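Local coordinates for probable alginate O-acetylase AlgJ (Pseudomonas putida, PDB 4O8V), which probably adds acetyl groups, together with AlgI and AlgF, to the O-2 and O-3 positions of mannuronate residues in alginate, at residues G147-F152 and A234-V239. Numbering follows the deposited sequence.
Sequences GDPQAF and ALRSDV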
ATOM      1  N   GLY A 147      21.041  -5.502  14.010  1.00 57.03           N
ATOM      2  CA  GLY A 147      21.829  -4.338  13.661  1.00 54.24           C
ATOM      3  C   GLY A 147      21.510  -3.224  14.625  1.00 46.39           C
ATOM      4  O   GLY A 147      20.482  -3.256  15.295  1.00 45.57           O
ATOM      5  N   ASP A 148      22.405  -2.251  14.711  1.00 44.54           N
ATOM      6  CA  ASP A 148      22.224  -1.141  15.631  1.00 44.41           C
ATOM      7  C   ASP A 148      21.053  -0.278  15.210  1.00 44.16           C
ATOM      8  O   ASP A 148      20.935   0.082  14.044  1.00 43.66           O
ATOM      9  CB  ASP A 148      23.492  -0.295  15.712  1.00 49.29           C
ATOM     10  CG  ASP A 148      24.663  -1.066  16.274  1.00 57.30           C
ATOM     11  OD1 ASP A 148      24.429  -2.120  16.904  1.00 58.91           O
ATOM     12  OD2 ASP A 148      25.819  -0.628  16.078  1.00 62.20           O
ATOM     13  N   PRO A 149      20.186   0.058  16.169  1.00 45.38           N
ATOM     14  CA  PRO A 149      19.058   0.943  15.903  1.00 42.80           C
ATOM     15  C   PRO A 149      19.561   2.301  15.456  1.00 43.46           C
ATOM     16  O   PRO A 149      20.575   2.779  15.974  1.00 42.17           O
ATOM     17  CB  PRO A 149      18.343   1.035  17.258  1.00 46.30           C
ATOM     18  CG  PRO A 149      18.843  -0.126  18.045  1.00 51.21           C
ATOM     19  CD  PRO A 149      20.243  -0.360  17.578  1.00 51.06           C
ATOM     20  N   GLN A 150      18.886   2.898  14.484  1.00 39.46           N
ATOM     21  CA  GLN A 150      19.187   4.267  14.105  1.00 41.57           C
ATOM     22  C   GLN A 150      17.970   5.120  14.415  1.00 36.12           C
ATOM     23  O   GLN A 150      16.849   4.735  14.106  1.00 34.96           O
ATOM     24  CB  GLN A 150      19.554   4.383  12.626  1.00 45.65           C
ATOM     25  CG  GLN A 150      20.016   5.788  12.252  1.00 55.29           C
ATOM     26  CD  GLN A 150      20.512   5.899  10.828  1.00 63.31           C
ATOM     27  OE1 GLN A 150      20.164   5.085   9.975  1.00 63.02           O
ATOM     28  NE2 GLN A 150      21.340   6.910  10.565  1.00 69.43           N
ATOM     29  N   ALA A 151      18.184   6.274  15.028  1.00 38.09           N
ATOM     30  CA  ALA A 151      17.046   7.105  15.432  1.00 38.02           C
ATOM     31  C   ALA A 151      16.664   8.112  14.352  1.00 38.37           C
ATOM     32  O   ALA A 151      17.519   8.662  13.654  1.00 36.66           O
ATOM     33  CB  ALA A 151      17.359   7.817  16.725  1.00 44.37           C
ATOM     34  N   PHE A 152      15.366   8.356  14.221  1.00 31.76           N
ATOM     35  CA  PHE A 152      14.886   9.341  13.264  1.00 33.92           C
ATOM     36  C   PHE A 152      13.924  10.260  13.991  1.00 35.09           C
ATOM     37  O   PHE A 152      13.292   9.849  14.955  1.00 37.02           O
ATOM     38  CB  PHE A 152      14.195   8.674  12.064  1.00 30.41           C
ATOM     39  CG  PHE A 152      15.137   7.930  11.159  1.00 32.59           C
ATOM     40  CD1 PHE A 152      15.586   6.659  11.495  1.00 33.76           C
ATOM     41  CD2 PHE A 152      15.578   8.502   9.973  1.00 31.81           C
ATOM     42  CE1 PHE A 152      16.457   5.980  10.675  1.00 34.85           C
ATOM     43  CE2 PHE A 152      16.444   7.826   9.144  1.00 36.27           C
ATOM     44  CZ  PHE A 152      16.883   6.561   9.497  1.00 36.56           C
ATOM     45  N   ALA A 234       9.687   4.346  12.842  1.00 31.89           N
ATOM     46  CA  ALA A 234       9.094   3.293  13.663  1.00 32.29           C
ATOM     47  C   ALA A 234      10.051   2.101  13.789  1.00 29.91           C
ATOM     48  O   ALA A 234      10.210   1.532  14.879  1.00 30.22           O
ATOM     49  CB  ALA A 234       7.737   2.863  13.083  1.00 32.83           C
ATOM     50  N   LEU A 235      10.715   1.753  12.689  1.00 30.05           N
ATOM     51  CA  LEU A 235      11.660   0.642  12.669  1.00 33.03           C
ATOM     52  C   LEU A 235      12.997   0.978  13.311  1.00 33.30           C
ATOM     53  O   LEU A 235      13.785   0.075  13.608  1.00 34.54           O
ATOM     54  CB  LEU A 235      11.914   0.182  11.230  1.00 30.85           C
ATOM     55  CG  LEU A 235      10.719  -0.429  10.496  1.00 32.96           C
ATOM     56  CD1 LEU A 235      11.036  -0.529   9.007  1.00 32.36           C
ATOM     57  CD2 LEU A 235      10.416  -1.792  11.092  1.00 32.88           C
ATOM     58  N   ARG A 236      13.254   2.268  13.530  1.00 32.38           N
ATOM     59  CA  ARG A 236      14.593   2.716  13.932  1.00 36.81           C
ATOM     60  C   ARG A 236      15.637   2.108  12.990  1.00 35.18           C
ATOM     61  O   ARG A 236      16.633   1.467  13.406  1.00 34.46           O
ATOM     62  CB  ARG A 236      14.879   2.362  15.396  1.00 43.57           C
ATOM     63  CG  ARG A 236      13.794   2.902  16.343  1.00 48.15           C
ATOM     64  CD  ARG A 236      14.112   2.638  17.786  1.00 59.46           C
ATOM     65  NE  ARG A 236      14.827   3.767  18.356  1.00 68.66           N
ATOM     66  CZ  ARG A 236      15.887   3.660  19.144  1.00 71.73           C
ATOM     67  NH1 ARG A 236      16.359   2.463  19.470  1.00 74.03           N
ATOM     68  NH2 ARG A 236      16.470   4.755  19.607  1.00 75.04           N
ATOM     69  N   SER A 237      15.386   2.306  11.700  1.00 33.65           N
ATOM     70  CA  SER A 237      16.250   1.747  10.656  1.00 34.95           C
ATOM     71  C   SER A 237      16.222   2.573   9.375  1.00 34.57           C
ATOM     72  O   SER A 237      15.192   3.160   9.041  1.00 31.13           O
ATOM     73  CB  SER A 237      15.822   0.318  10.326  1.00 34.35           C
ATOM     74  OG  SER A 237      16.625  -0.223   9.288  1.00 37.15           O
ATOM     75  N   ASP A 238      17.340   2.659   8.657  0.63 34.17           N
ATOM     76  CA  ASP A 238      17.257   3.301   7.348  0.63 33.73           C
ATOM     77  C   ASP A 238      16.425   2.377   6.471  0.63 32.24           C
ATOM     78  O   ASP A 238      16.345   1.173   6.720  0.63 30.56           O
ATOM     79  CB  ASP A 238      18.638   3.573   6.734  0.63 36.12           C
ATOM     80  CG  ASP A 238      18.574   4.551   5.556  0.63 33.36           C
ATOM     81  OD1 ASP A 238      17.507   5.159   5.318  0.63 30.06           O
ATOM     82  OD2 ASP A 238      19.606   4.734   4.877  0.63 34.92           O
ATOM     83  N   VAL A 239      15.768   2.962   5.477  1.00 30.27           N
ATOM     84  CA  VAL A 239      14.885   2.251   4.562  1.00 31.02           C
ATOM     85  C   VAL A 239      15.077   2.830   3.169  1.00 29.80           C
ATOM     86  O   VAL A 239      15.076   4.056   3.009  1.00 29.81           O
ATOM     87  CB  VAL A 239      13.374   2.371   4.949  1.00 28.86           C
ATOM     88  CG1 VAL A 239      12.524   1.563   3.974  1.00 28.42           C
ATOM     89  CG2 VAL A 239      13.113   1.906   6.374  1.00 27.64           C
TER
HETATM   90  O   HOH W   1      19.774   1.855   9.663  1.00 38.28           O
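The ring of F152 packs obliquely against the backbone joining S237 to D238, its CE1 lying 3.5 Å from S237 O and its CZ 3.9 Å from D238 CA. Here a Schellman motif ends helix 227-235, with R236 as the positive-phi C' residue, and shows how a helix end can be docked by a passing loop. The chain then runs on to 239-241, an outermost strand of the parallel sheet of this SGNH hydrolase-like domain; residues 149-152 run nearly at right angles to 236-238, leading into strand 152-162, which pairs antiparallel with 184-193. Turning out of the helix presents R236 O to the loop, and Q150 N donates to it in a nearly straight bond of 2.9 Å (170° at the hydrogen), arriving from above the carbonyl plane. P149 CA adds a CH...O contact to the same oxygen. The R236 side chain, bent at chi3 (92°), swings round so that NH1 lies 3.3 Å from P149 CB, the two side chains crossing at a slant. F152 also touches Q232 and P193; an alanine here would probably open a gap beside the S237-D238 backbone and leave both without the ring they touch. Away from the R236 guanidinium, Q150, extended from a CG anti to the backbone N (chi1 -174°), lies alongside D238, and one water donates to its OE1 and accepts from D238 N at 2.8 Å.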